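Local coordinates for superoxide dismutase [Fe] (Methanothermobacter thermautotrophicus, PDB 1MA1), which catalyses the dismutation of superoxide radicals to hydrogen peroxide and molecular oxygen, using one iron ion in each subunit, at residues G100-Y105 with D142-M147; K118-A123 with L164-W169; Q122-A127 with D183-F188. All blocks are in the same frame, centred on the assembly; numbering follows the deposited sequence.

Contact 1: G100-Y105 with D142-M147; sequences GKLAEY and DRLFIM
Where the hairpin that opens strand 143-150 meets helix 100-110, Y105 on the helix holds D142 and packs on L144. Its OH donates a hydrogen bond of 2.7 Å to D142 OD1, using the syn lone pair of that oxygen. Ring and carboxylate stand nearly perpendicular, at 86°, with OD1 at the ring edge, near its plane. The D142 carboxylate gets there with CG anti to the backbone N (chi1 -171°). OD1 has a second hydroxyl partner, Y137 OH on the adjoining strand. Between those strands D142 and R143 both face C138, which makes a G1 beta bulge. The positive phi of D142 (62°) goes with that bulge. One residue into the strand, L144 turns toward the helix and lays CD1 against Y105 CB at 3.6 Å. L102, one turn back, only just reaches the same methyl, its CD1 lying 4.4 Å from L144 CD1. Putting a phenylalanine at Y105 would probably leave D142 OD1 with Y137 as its one hydroxyl partner, though K108 and D109 of the same helix still bond to the backbone here. F201 of helix 194-202 meets the Y105 ring edge-to-face and also touches both leucines.

Contact 2: K118-A123 with L164-W169; sequences KEFSQA and LVLDVW. With FE (Fe (III) ion), chain G.
D167 OD2 binds the iron at 1.9 Å from the end of strand 164-167, the edge strand of the three-stranded sheet of the C-terminal domain. H33, H81 and H171 bind the same ion through NE2, and water 1, also at 1.9 Å, is the fifth ligand. The other carboxylate oxygen, D167 OD1, accepts from W169 N two residues on (2.9 Å), closing an Asx turn. The bond is bent (135° at the hydrogen), and the N-H comes from above the carboxylate plane; it probably helps to fix the rotation of the carboxylate at the metal. W169 also lays its ring beside the active site, with the oxygen of water 1 sitting 3.2 Å above one face, toward the rim. The strand's side chains alternate: V165 points away from helix 113-125 and touches helix 64-86, while L164 and L166 turn to helix 113-125 and receive F120. With CG anti to the backbone N (chi1 -164°), the phenylalanine ring reaches from the helix to this leucine pair, and A133 of the middle strand touches it as well. L164 CD1 makes a CH-pi contact over one face, 4.2 Å from the ring centroid and 23° off the normal. L166 comes obliquely instead, its CB lying 3.8 Å from F120 CE2.

Contact 3: Q122-A127 with D183-F188; sequences QAAISA and DYVEAF
Between 122-127 and 183-188 the backbones are nearest at A124 and V185, whose CA atoms are 7.2 Å apart. One methyl does the touching. V185 CG2 meets A124 CB at 3.8 Å and I125 CG1 at 4.0 Å, reaching two successive residues of the facing helix. The valine's chi1 of 172° sets CG2 anti to its carbonyl carbon, and that is the branch turned to the alanine. A124 offers just its CB, which lets the backbones come this near, while I125 crosses the valine obliquely and is partly exposed. The contact joins two helices of the C-terminal alpha/beta domain of the iron/manganese superoxide dismutase fold, on the face of the sheet where L166 of strand 164-167 touches A124. Where the chain leaves helix 113-125, Q122 O is gripped twice by one residue: S126 N, the regular i to i+4 helix bond, and S126 OG, which donates at 2.6 Å. The two donors reach the carbonyl from opposite faces of its plane, and the hydroxyl is tilted 30° out of it. R181 NH1, at the start of helix 181-188, bonds to both I125 O and A127 O.

How the contacts relate
Coming from the N terminus, the chain passes the two long hairpin helices before any of these segments; all lie in the C-terminal domain. Contact 1 closes a loop of 36 residues, from helix 100-110 to strand 143-150. Contacts 2 and 3 both set out from helix 113-125, inside that loop, and finish beyond it, closing loops of 40 and 55 residues at strand 164-167 and helix 181-188, so each crosses contact 1. They share Q122 and A123. I146 of contact 1 packs on F120 and A123, bringing strand 143-150 to the same helix. D167 O and Y184 OH, probably hydrogen-bonded, join the iron-binding strand end of contact 2 to helix 181-188 of contact 3.

Contact 1: G100-Y105 with D142-M147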
ATOM      1  N   GLY A 100      29.391 -22.304   5.178  1.00 28.75           N
ATOM      2  CA  GLY A 100      28.475 -23.280   5.721  1.00 27.22           C
ATOM      3  C   GLY A 100      27.214 -23.377   4.885  1.00 27.77           C
ATOM      4  O   GLY A 100      27.229 -23.059   3.690  1.00 26.33           O
ATOM      5  N   LYS A 101      26.119 -23.815   5.502  1.00 27.36           N
ATOM      6  CA  LYS A 101      24.898 -24.087   4.758  1.00 27.69           C
ATOM      7  C   LYS A 101      24.410 -22.851   4.019  1.00 27.02           C
ATOM      8  O   LYS A 101      23.995 -22.945   2.872  1.00 26.20           O
ATOM      9  CB  LYS A 101      23.792 -24.603   5.673  1.00 28.22           C
ATOM     10  CG  LYS A 101      24.019 -26.022   6.163  1.00 32.52           C
ATOM     11  CD  LYS A 101      22.818 -26.513   6.959  1.00 37.72           C
ATOM     12  CE  LYS A 101      23.022 -27.920   7.497  1.00 42.23           C
ATOM     13  NZ  LYS A 101      21.851 -28.376   8.327  1.00 43.17           N
ATOM     14  N   LEU A 102      24.466 -21.697   4.675  1.00 26.87           N
ATOM     15  CA  LEU A 102      24.005 -20.463   4.072  1.00 25.19           C
ATOM     16  C   LEU A 102      24.732 -20.253   2.755  1.00 26.09           C
ATOM     17  O   LEU A 102      24.120 -19.952   1.732  1.00 26.59           O
ATOM     18  CB  LEU A 102      24.259 -19.289   5.012  1.00 23.00           C
ATOM     19  CG  LEU A 102      23.762 -17.959   4.458  1.00 22.23           C
ATOM     20  CD1 LEU A 102      22.283 -18.056   4.178  1.00 20.24           C
ATOM     21  CD2 LEU A 102      24.055 -16.851   5.447  1.00 20.64           C
ATOM     22  N   ALA A 103      26.046 -20.425   2.781  1.00 28.19           N
ATOM     23  CA  ALA A 103      26.853 -20.356   1.565  1.00 29.50           C
ATOM     24  C   ALA A 103      26.334 -21.311   0.501  1.00 30.25           C
ATOM     25  O   ALA A 103      26.190 -20.938  -0.660  1.00 30.41           O
ATOM     26  CB  ALA A 103      28.306 -20.677   1.890  1.00 28.56           C
ATOM     27  N   GLU A 104      26.052 -22.549   0.904  1.00 31.57           N
ATOM     28  CA  GLU A 104      25.553 -23.549  -0.036  1.00 32.13           C
ATOM     29  C   GLU A 104      24.195 -23.175  -0.620  1.00 31.48           C
ATOM     30  O   GLU A 104      23.974 -23.341  -1.815  1.00 32.80           O
ATOM     31  CB  GLU A 104      25.466 -24.919   0.625  1.00 34.38           C
ATOM     32  CG  GLU A 104      26.776 -25.389   1.195  1.00 41.15           C
ATOM     33  CD  GLU A 104      26.676 -26.727   1.909  1.00 44.90           C
ATOM     34  OE1 GLU A 104      25.969 -26.846   2.942  1.00 47.13           O
ATOM     35  OE2 GLU A 104      27.324 -27.672   1.422  1.00 49.52           O
ATOM     36  N   TYR A 105      23.289 -22.671   0.214  1.00 30.99           N
ATOM     37  CA  TYR A 105      21.985 -22.243  -0.270  1.00 28.60           C
ATOM     38  C   TYR A 105      22.057 -21.032  -1.174  1.00 28.79           C
ATOM     39  O   TYR A 105      21.329 -20.958  -2.154  1.00 30.86           O
ATOM     40  CB  TYR A 105      21.039 -21.955   0.883  1.00 26.76           C
ATOM     41  CG  TYR A 105      20.281 -23.171   1.340  1.00 24.70           C
ATOM     42  CD1 TYR A 105      20.828 -24.060   2.251  1.00 25.71           C
ATOM     43  CD2 TYR A 105      19.013 -23.447   0.834  1.00 26.56           C
ATOM     44  CE1 TYR A 105      20.125 -25.205   2.654  1.00 25.13           C
ATOM     45  CE2 TYR A 105      18.310 -24.581   1.223  1.00 25.60           C
ATOM     46  CZ  TYR A 105      18.870 -25.453   2.134  1.00 25.57           C
ATOM     47  OH  TYR A 105      18.166 -26.560   2.535  1.00 25.11           O
ATOM     48  N   ASP A 142      12.050 -25.026  -0.049  1.00 26.17           N
ATOM     49  CA  ASP A 142      13.458 -25.144   0.353  1.00 25.03           C
ATOM     50  C   ASP A 142      14.354 -24.144  -0.400  1.00 23.24           C
ATOM     51  O   ASP A 142      15.421 -24.504  -0.892  1.00 19.26           O
ATOM     52  CB  ASP A 142      13.923 -26.582   0.111  1.00 26.34           C
ATOM     53  CG  ASP A 142      15.298 -26.869   0.680  1.00 29.08           C
ATOM     54  OD1 ASP A 142      15.570 -26.528   1.859  1.00 28.79           O
ATOM     55  OD2 ASP A 142      16.105 -27.462  -0.063  1.00 31.25           O
ATOM     56  N   ARG A 143      13.895 -22.893  -0.478  1.00 21.90           N
ATOM     57  CA  ARG A 143      14.552 -21.859  -1.267  1.00 22.37           C
ATOM     58  C   ARG A 143      14.718 -20.583  -0.432  1.00 23.09           C
ATOM     59  O   ARG A 143      13.816 -20.212   0.330  1.00 22.77           O
ATOM     60  CB  ARG A 143      13.734 -21.567  -2.537  1.00 21.96           C
ATOM     61  CG  ARG A 143      13.437 -22.825  -3.341  1.00 25.47           C
ATOM     62  CD  ARG A 143      12.416 -22.631  -4.456  1.00 28.86           C
ATOM     63  NE  ARG A 143      13.038 -21.979  -5.588  1.00 34.03           N
ATOM     64  CZ  ARG A 143      12.929 -22.373  -6.850  1.00 34.36           C
ATOM     65  NH1 ARG A 143      12.209 -23.437  -7.177  1.00 35.57           N
ATOM     66  NH2 ARG A 143      13.559 -21.694  -7.791  1.00 37.97           N
ATOM     67  N   LEU A 144      15.871 -19.926  -0.560  1.00 20.95           N
ATOM     68  CA  LEU A 144      16.024 -18.562  -0.075  1.00 21.14           C
ATOM     69  C   LEU A 144      15.219 -17.610  -0.938  1.00 22.83           C
ATOM     70  O   LEU A 144      15.280 -17.675  -2.163  1.00 26.53           O
ATOM     71  CB  LEU A 144      17.498 -18.138  -0.086  1.00 19.66           C
ATOM     72  CG  LEU A 144      18.441 -18.882   0.879  1.00 20.46           C
ATOM     73  CD1 LEU A 144      19.887 -18.537   0.539  1.00 17.43           C
ATOM     74  CD2 LEU A 144      18.096 -18.540   2.356  1.00 19.54           C
ATOM     75  N   PHE A 145      14.454 -16.733  -0.295  1.00 23.40           N
ATOM     76  CA  PHE A 145      13.723 -15.654  -0.968  1.00 22.53           C
ATOM     77  C   PHE A 145      14.277 -14.309  -0.515  1.00 20.89           C
ATOM     78  O   PHE A 145      14.670 -14.141   0.637  1.00 18.90           O
ATOM     79  CB  PHE A 145      12.229 -15.690  -0.612  1.00 25.16           C
ATOM     80  CG  PHE A 145      11.460 -16.818  -1.245  1.00 27.37           C
ATOM     81  CD1 PHE A 145      10.168 -17.110  -0.818  1.00 27.38           C
ATOM     82  CD2 PHE A 145      12.009 -17.574  -2.276  1.00 30.61           C
ATOM     83  CE1 PHE A 145       9.433 -18.138  -1.404  1.00 30.15           C
ATOM     84  CE2 PHE A 145      11.277 -18.615  -2.880  1.00 31.51           C
ATOM     85  CZ  PHE A 145       9.989 -18.895  -2.442  1.00 31.11           C
ATOM     86  N   ILE A 146      14.282 -13.342  -1.417  1.00 18.81           N
ATOM     87  CA  ILE A 146      14.421 -11.951  -1.009  1.00 17.75           C
ATOM     88  C   ILE A 146      13.044 -11.274  -1.014  1.00 17.60           C
ATOM     89  O   ILE A 146      12.245 -11.477  -1.930  1.00 17.38           O
ATOM     90  CB  ILE A 146      15.392 -11.205  -1.962  1.00 16.81           C
ATOM     91  CG1 ILE A 146      16.742 -11.935  -1.989  1.00 14.10           C
ATOM     92  CG2 ILE A 146      15.555  -9.739  -1.529  1.00 15.03           C
ATOM     93  CD1 ILE A 146      17.794 -11.269  -2.877  1.00 10.80           C
ATOM     94  N   MET A 147      12.745 -10.482   0.006  1.00 16.37           N
ATOM     95  CA  MET A 147      11.600  -9.581  -0.118  1.00 19.25           C
ATOM     96  C   MET A 147      11.962  -8.110  -0.007  1.00 17.73           C
ATOM     97  O   MET A 147      12.904  -7.739   0.700  1.00 19.09           O
ATOM     98  CB  MET A 147      10.469  -9.944   0.886  1.00 18.38           C
ATOM     99  CG  MET A 147      10.894 -10.617   2.180  1.00 21.53           C
ATOM    100  SD  MET A 147       9.529 -11.068   3.338  1.00 20.23           S
ATOM    101  CE  MET A 147       9.045 -12.461   2.620  1.00 21.76           C
TER

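Contact 2: K118-A123 with L164-W169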
ATOM      1  N   LYS A 118      24.161  -8.998  -5.775  1.00 25.17           N
ATOM      2  CA  LYS A 118      23.696  -8.027  -6.749  1.00 26.88           C
ATOM      3  C   LYS A 118      22.181  -7.881  -6.682  1.00 24.15           C
ATOM      4  O   LYS A 118      21.659  -6.771  -6.645  1.00 22.09           O
ATOM      5  CB  LYS A 118      24.102  -8.468  -8.152  1.00 32.45           C
ATOM      6  CG  LYS A 118      23.639  -7.536  -9.261  1.00 37.67           C
ATOM      7  CD  LYS A 118      23.728  -8.256 -10.595  1.00 43.80           C
ATOM      8  CE  LYS A 118      23.354  -7.353 -11.747  1.00 46.04           C
ATOM      9  NZ  LYS A 118      23.381  -8.116 -13.011  1.00 50.55           N
ATOM     10  N   GLU A 119      21.483  -9.013  -6.667  1.00 22.80           N
ATOM     11  CA  GLU A 119      20.034  -9.000  -6.556  1.00 22.55           C
ATOM     12  C   GLU A 119      19.593  -8.319  -5.260  1.00 22.22           C
ATOM     13  O   GLU A 119      18.698  -7.468  -5.273  1.00 20.83           O
ATOM     14  CB  GLU A 119      19.474 -10.426  -6.619  1.00 24.58           C
ATOM     15  CG  GLU A 119      19.365 -10.988  -8.019  1.00 29.37           C
ATOM     16  CD  GLU A 119      18.669 -12.339  -8.057  1.00 31.10           C
ATOM     17  OE1 GLU A 119      17.806 -12.570  -7.183  1.00 30.51           O
ATOM     18  OE2 GLU A 119      18.969 -13.164  -8.961  1.00 31.69           O
ATOM     19  N   PHE A 120      20.231  -8.682  -4.146  1.00 20.96           N
ATOM     20  CA  PHE A 120      19.899  -8.096  -2.845  1.00 19.44           C
ATOM     21  C   PHE A 120      20.143  -6.588  -2.874  1.00 20.40           C
ATOM     22  O   PHE A 120      19.394  -5.815  -2.276  1.00 19.87           O
ATOM     23  CB  PHE A 120      20.760  -8.714  -1.743  1.00 17.72           C
ATOM     24  CG  PHE A 120      20.246  -8.456  -0.359  1.00 16.05           C
ATOM     25  CD1 PHE A 120      19.189  -9.208   0.160  1.00 14.81           C
ATOM     26  CD2 PHE A 120      20.802  -7.451   0.427  1.00 17.45           C
ATOM     27  CE1 PHE A 120      18.697  -8.963   1.431  1.00 15.10           C
ATOM     28  CE2 PHE A 120      20.316  -7.191   1.710  1.00 17.04           C
ATOM     29  CZ  PHE A 120      19.262  -7.946   2.216  1.00 15.35           C
ATOM     30  N   SER A 121      21.195  -6.181  -3.582  1.00 20.65           N
ATOM     31  CA  SER A 121      21.515  -4.774  -3.732  1.00 20.29           C
ATOM     32  C   SER A 121      20.492  -4.018  -4.572  1.00 21.08           C
ATOM     33  O   SER A 121      20.135  -2.881  -4.242  1.00 20.15           O
ATOM     34  CB  SER A 121      22.913  -4.621  -4.334  1.00 21.85           C
ATOM     35  OG  SER A 121      23.919  -5.013  -3.404  1.00 21.22           O
ATOM     36  N   GLN A 122      20.011  -4.644  -5.644  1.00 21.90           N
ATOM     37  CA  GLN A 122      18.949  -4.043  -6.431  1.00 23.41           C
ATOM     38  C   GLN A 122      17.675  -3.912  -5.615  1.00 19.81           C
ATOM     39  O   GLN A 122      16.926  -2.931  -5.756  1.00 18.49           O
ATOM     40  CB  GLN A 122      18.646  -4.886  -7.659  1.00 29.95           C
ATOM     41  CG  GLN A 122      19.759  -5.039  -8.667  1.00 36.33           C
ATOM     42  CD  GLN A 122      19.264  -5.715  -9.944  1.00 40.59           C
ATOM     43  OE1 GLN A 122      20.024  -6.407 -10.617  1.00 43.65           O
ATOM     44  NE2 GLN A 122      17.983  -5.510 -10.287  1.00 43.30           N
ATOM     45  N   ALA A 123      17.427  -4.912  -4.778  1.00 17.10           N
ATOM     46  CA  ALA A 123      16.242  -4.910  -3.919  1.00 14.40           C
ATOM     47  C   ALA A 123      16.290  -3.727  -2.985  1.00 13.37           C
ATOM     48  O   ALA A 123      15.270  -3.090  -2.753  1.00 14.34           O
ATOM     49  CB  ALA A 123      16.167  -6.189  -3.144  1.00  9.47           C
ATOM     50  N   LEU A 164      18.504 -11.843   7.034  1.00 17.76           N
ATOM     51  CA  LEU A 164      19.388 -10.719   6.756  1.00 17.06           C
ATOM     52  C   LEU A 164      18.515  -9.512   6.441  1.00 17.17           C
ATOM     53  O   LEU A 164      17.497  -9.642   5.753  1.00 18.14           O
ATOM     54  CB  LEU A 164      20.248 -11.020   5.529  1.00 17.10           C
ATOM     55  CG  LEU A 164      21.643 -10.405   5.417  1.00 17.93           C
ATOM     56  CD1 LEU A 164      21.924 -10.188   3.938  1.00 17.12           C
ATOM     57  CD2 LEU A 164      21.747  -9.104   6.169  1.00 14.96           C
ATOM     58  N   VAL A 165      18.920  -8.340   6.909  1.00 14.89           N
ATOM     59  CA  VAL A 165      18.092  -7.158   6.779  1.00 14.83           C
ATOM     60  C   VAL A 165      18.955  -5.938   6.456  1.00 17.58           C
ATOM     61  O   VAL A 165      20.023  -5.745   7.038  1.00 21.35           O
ATOM     62  CB  VAL A 165      17.290  -6.940   8.102  1.00 15.96           C
ATOM     63  CG1 VAL A 165      17.236  -5.487   8.467  1.00 11.24           C
ATOM     64  CG2 VAL A 165      15.878  -7.481   7.950  1.00 13.99           C
ATOM     65  N   LEU A 166      18.498  -5.114   5.527  1.00 16.62           N
ATOM     66  CA  LEU A 166      19.203  -3.883   5.193  1.00 17.03           C
ATOM     67  C   LEU A 166      18.255  -2.670   5.141  1.00 17.61           C
ATOM     68  O   LEU A 166      17.408  -2.580   4.250  1.00 17.16           O
ATOM     69  CB  LEU A 166      19.905  -4.062   3.838  1.00 16.27           C
ATOM     70  CG  LEU A 166      20.512  -2.810   3.229  1.00 15.82           C
ATOM     71  CD1 LEU A 166      21.452  -2.162   4.236  1.00 15.98           C
ATOM     72  CD2 LEU A 166      21.213  -3.174   1.933  1.00 16.17           C
ATOM     73  N   ASP A 167      18.391  -1.747   6.096  1.00 16.72           N
ATOM     74  CA  ASP A 167      17.510  -0.584   6.150  1.00 14.61           C
ATOM     75  C   ASP A 167      17.864   0.330   4.982  1.00 14.94           C
ATOM     76  O   ASP A 167      19.036   0.584   4.710  1.00 15.07           O
ATOM     77  CB  ASP A 167      17.651   0.158   7.498  1.00 12.61           C
ATOM     78  CG  ASP A 167      16.593   1.253   7.693  1.00 14.88           C
ATOM     79  OD1 ASP A 167      15.811   1.461   6.750  1.00 16.67           O
ATOM     80  OD2 ASP A 167      16.537   1.922   8.771  1.00 16.04           O
ATOM     81  N   VAL A 168      16.849   0.830   4.295  1.00 14.14           N
ATOM     82  CA  VAL A 168      17.105   1.720   3.190  1.00 13.61           C
ATOM     83  C   VAL A 168      16.121   2.901   3.202  1.00 13.85           C
ATOM     84  O   VAL A 168      16.040   3.680   2.239  1.00 12.37           O
ATOM     85  CB  VAL A 168      17.046   0.897   1.869  1.00 15.62           C
ATOM     86  CG1 VAL A 168      15.630   0.887   1.279  1.00 12.05           C
ATOM     87  CG2 VAL A 168      18.092   1.403   0.907  1.00 18.24           C
ATOM     88  N   TRP A 169      15.377   3.032   4.303  1.00 12.92           N
ATOM     89  CA  TRP A 169      14.859   4.337   4.727  1.00 14.38           C
ATOM     90  C   TRP A 169      15.940   5.412   4.572  1.00 15.53           C
ATOM     91  O   TRP A 169      17.114   5.170   4.843  1.00 16.04           O
ATOM     92  CB  TRP A 169      14.413   4.315   6.198  1.00 13.72           C
ATOM     93  CG  TRP A 169      13.113   3.617   6.460  1.00 14.87           C
ATOM     94  CD1 TRP A 169      12.832   2.294   6.269  1.00 12.12           C
ATOM     95  CD2 TRP A 169      11.914   4.208   6.978  1.00 15.58           C
ATOM     96  NE1 TRP A 169      11.544   2.026   6.627  1.00 14.38           N
ATOM     97  CE2 TRP A 169      10.952   3.182   7.071  1.00 15.60           C
ATOM     98  CE3 TRP A 169      11.562   5.508   7.377  1.00 14.60           C
ATOM     99  CZ2 TRP A 169       9.650   3.415   7.547  1.00 13.65           C
ATOM    100  CZ3 TRP A 169      10.269   5.736   7.850  1.00 12.34           C
ATOM    101  CH2 TRP A 169       9.333   4.694   7.928  1.00 13.30           C
TER
HETATM  102 FE    FE G 206      15.616   2.958  10.104  0.50 43.26          FE
HETATM  103  O   HOH W   1      13.849   2.614   9.449  0.50  2.39           O

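Contact 3: Q122-A127 with D183-F188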
ATOM      1  N   GLN A 122      20.011  -4.644  -5.644  1.00 21.90           N
ATOM      2  CA  GLN A 122      18.949  -4.043  -6.431  1.00 23.41           C
ATOM      3  C   GLN A 122      17.675  -3.912  -5.615  1.00 19.81           C
ATOM      4  O   GLN A 122      16.926  -2.931  -5.756  1.00 18.49           O
ATOM      5  CB  GLN A 122      18.646  -4.886  -7.659  1.00 29.95           C
ATOM      6  CG  GLN A 122      19.759  -5.039  -8.667  1.00 36.33           C
ATOM      7  CD  GLN A 122      19.264  -5.715  -9.944  1.00 40.59           C
ATOM      8  OE1 GLN A 122      20.024  -6.407 -10.617  1.00 43.65           O
ATOM      9  NE2 GLN A 122      17.983  -5.510 -10.287  1.00 43.30           N
ATOM     10  N   ALA A 123      17.427  -4.912  -4.778  1.00 17.10           N
ATOM     11  CA  ALA A 123      16.242  -4.910  -3.919  1.00 14.40           C
ATOM     12  C   ALA A 123      16.290  -3.727  -2.985  1.00 13.37           C
ATOM     13  O   ALA A 123      15.270  -3.090  -2.753  1.00 14.34           O
ATOM     14  CB  ALA A 123      16.167  -6.189  -3.144  1.00  9.47           C
ATOM     15  N   ALA A 124      17.480  -3.415  -2.473  1.00 12.90           N
ATOM     16  CA  ALA A 124      17.642  -2.259  -1.591  1.00 15.59           C
ATOM     17  C   ALA A 124      17.552  -0.951  -2.367  1.00 16.26           C
ATOM     18  O   ALA A 124      16.800  -0.041  -2.012  1.00 16.27           O
ATOM     19  CB  ALA A 124      18.973  -2.345  -0.863  1.00 17.83           C
ATOM     20  N   ILE A 125      18.321  -0.858  -3.448  1.00 17.85           N
ATOM     21  CA  ILE A 125      18.448   0.406  -4.157  1.00 17.55           C
ATOM     22  C   ILE A 125      17.117   0.832  -4.739  1.00 16.68           C
ATOM     23  O   ILE A 125      16.736   2.009  -4.674  1.00 17.07           O
ATOM     24  CB  ILE A 125      19.516   0.302  -5.282  1.00 18.24           C
ATOM     25  CG1 ILE A 125      20.873  -0.074  -4.663  1.00 17.88           C
ATOM     26  CG2 ILE A 125      19.634   1.628  -6.006  1.00 16.52           C
ATOM     27  CD1 ILE A 125      22.023  -0.137  -5.621  1.00 14.66           C
ATOM     28  N   SER A 126      16.398  -0.127  -5.311  1.00 17.80           N
ATOM     29  CA  SER A 126      15.232   0.206  -6.134  1.00 16.95           C
ATOM     30  C   SER A 126      13.948   0.439  -5.344  1.00 15.92           C
ATOM     31  O   SER A 126      12.932   0.772  -5.935  1.00 17.28           O
ATOM     32  CB  SER A 126      14.980  -0.893  -7.154  1.00 14.46           C
ATOM     33  OG  SER A 126      14.603  -2.079  -6.494  1.00 16.15           O
ATOM     34  N   ALA A 127      13.992   0.254  -4.028  1.00 15.79           N
ATOM     35  CA  ALA A 127      12.806   0.413  -3.191  1.00 16.55           C
ATOM     36  C   ALA A 127      12.252   1.824  -3.297  1.00 15.70           C
ATOM     37  O   ALA A 127      12.982   2.791  -3.120  1.00 17.36           O
ATOM     38  CB  ALA A 127      13.146   0.112  -1.733  1.00 14.88           C
ATOM     39  N   ASP A 183      25.864   4.101  -2.739  1.00 22.37           N
ATOM     40  CA  ASP A 183      27.138   4.077  -2.030  1.00 22.95           C
ATOM     41  C   ASP A 183      26.948   3.495  -0.651  1.00 24.73           C
ATOM     42  O   ASP A 183      27.798   2.740  -0.166  1.00 27.12           O
ATOM     43  CB  ASP A 183      27.745   5.471  -1.862  1.00 25.22           C
ATOM     44  CG  ASP A 183      28.306   6.039  -3.155  1.00 28.49           C
ATOM     45  OD1 ASP A 183      28.487   5.263  -4.128  1.00 28.26           O
ATOM     46  OD2 ASP A 183      28.574   7.274  -3.183  1.00 28.25           O
ATOM     47  N   TYR A 184      25.845   3.855  -0.002  1.00 23.69           N
ATOM     48  CA  TYR A 184      25.473   3.261   1.281  1.00 22.15           C
ATOM     49  C   TYR A 184      25.248   1.742   1.196  1.00 22.63           C
ATOM     50  O   TYR A 184      25.798   0.979   1.994  1.00 22.85           O
ATOM     51  CB  TYR A 184      24.216   3.938   1.807  1.00 21.22           C
ATOM     52  CG  TYR A 184      23.556   3.200   2.940  1.00 20.65           C
ATOM     53  CD1 TYR A 184      22.459   2.378   2.717  1.00 20.73           C
ATOM     54  CD2 TYR A 184      24.008   3.350   4.248  1.00 21.74           C
ATOM     55  CE1 TYR A 184      21.819   1.729   3.777  1.00 20.77           C
ATOM     56  CE2 TYR A 184      23.383   2.708   5.312  1.00 20.84           C
ATOM     57  CZ  TYR A 184      22.294   1.906   5.074  1.00 21.55           C
ATOM     58  OH  TYR A 184      21.680   1.324   6.159  1.00 22.95           O
ATOM     59  N   VAL A 185      24.441   1.295   0.235  1.00 21.52           N
ATOM     60  CA  VAL A 185      24.280  -0.134   0.007  1.00 20.03           C
ATOM     61  C   VAL A 185      25.609  -0.842  -0.244  1.00 20.04           C
ATOM     62  O   VAL A 185      25.842  -1.923   0.276  1.00 22.31           O
ATOM     63  CB  VAL A 185      23.324  -0.407  -1.177  1.00 18.88           C
ATOM     64  CG1 VAL A 185      23.320  -1.895  -1.542  1.00 16.52           C
ATOM     65  CG2 VAL A 185      21.939   0.074  -0.818  1.00 17.36           C
ATOM     66  N   GLU A 186      26.487  -0.232  -1.031  1.00 21.36           N
ATOM     67  CA  GLU A 186      27.804  -0.805  -1.277  1.00 21.84           C
ATOM     68  C   GLU A 186      28.661  -0.872  -0.004  1.00 20.36           C
ATOM     69  O   GLU A 186      29.335  -1.869   0.244  1.00 19.23           O
ATOM     70  CB  GLU A 186      28.517   0.006  -2.358  1.00 25.61           C
ATOM     71  CG  GLU A 186      29.874  -0.510  -2.729  1.00 31.02           C
ATOM     72  CD  GLU A 186      29.837  -1.986  -3.050  1.00 39.62           C
ATOM     73  OE1 GLU A 186      28.893  -2.416  -3.763  1.00 37.96           O
ATOM     74  OE2 GLU A 186      30.759  -2.718  -2.594  1.00 44.62           O
ATOM     75  N   ALA A 187      28.629   0.179   0.807  1.00 19.48           N
ATOM     76  CA  ALA A 187      29.376   0.178   2.064  1.00 21.69           C
ATOM     77  C   ALA A 187      28.893  -0.933   2.993  1.00 22.83           C
ATOM     78  O   ALA A 187      29.671  -1.492   3.768  1.00 21.77           O
ATOM     79  CB  ALA A 187      29.249   1.531   2.756  1.00 21.94           C
ATOM     80  N   PHE A 188      27.604  -1.262   2.893  1.00 24.04           N
ATOM     81  CA  PHE A 188      26.958  -2.171   3.829  1.00 21.88           C
ATOM     82  C   PHE A 188      27.648  -3.524   3.831  1.00 21.85           C
ATOM     83  O   PHE A 188      27.764  -4.167   4.875  1.00 21.44           O
ATOM     84  CB  PHE A 188      25.491  -2.325   3.446  1.00 22.99           C
ATOM     85  CG  PHE A 188      24.771  -3.406   4.200  1.00 22.76           C
ATOM     86  CD1 PHE A 188      24.525  -3.280   5.564  1.00 22.31           C
ATOM     87  CD2 PHE A 188      24.353  -4.567   3.544  1.00 20.19           C
ATOM     88  CE1 PHE A 188      23.873  -4.302   6.263  1.00 21.70           C
ATOM     89  CE2 PHE A 188      23.706  -5.590   4.237  1.00 19.92           C
ATOM     90  CZ  PHE A 188      23.464  -5.461   5.596  1.00 19.25           C
TER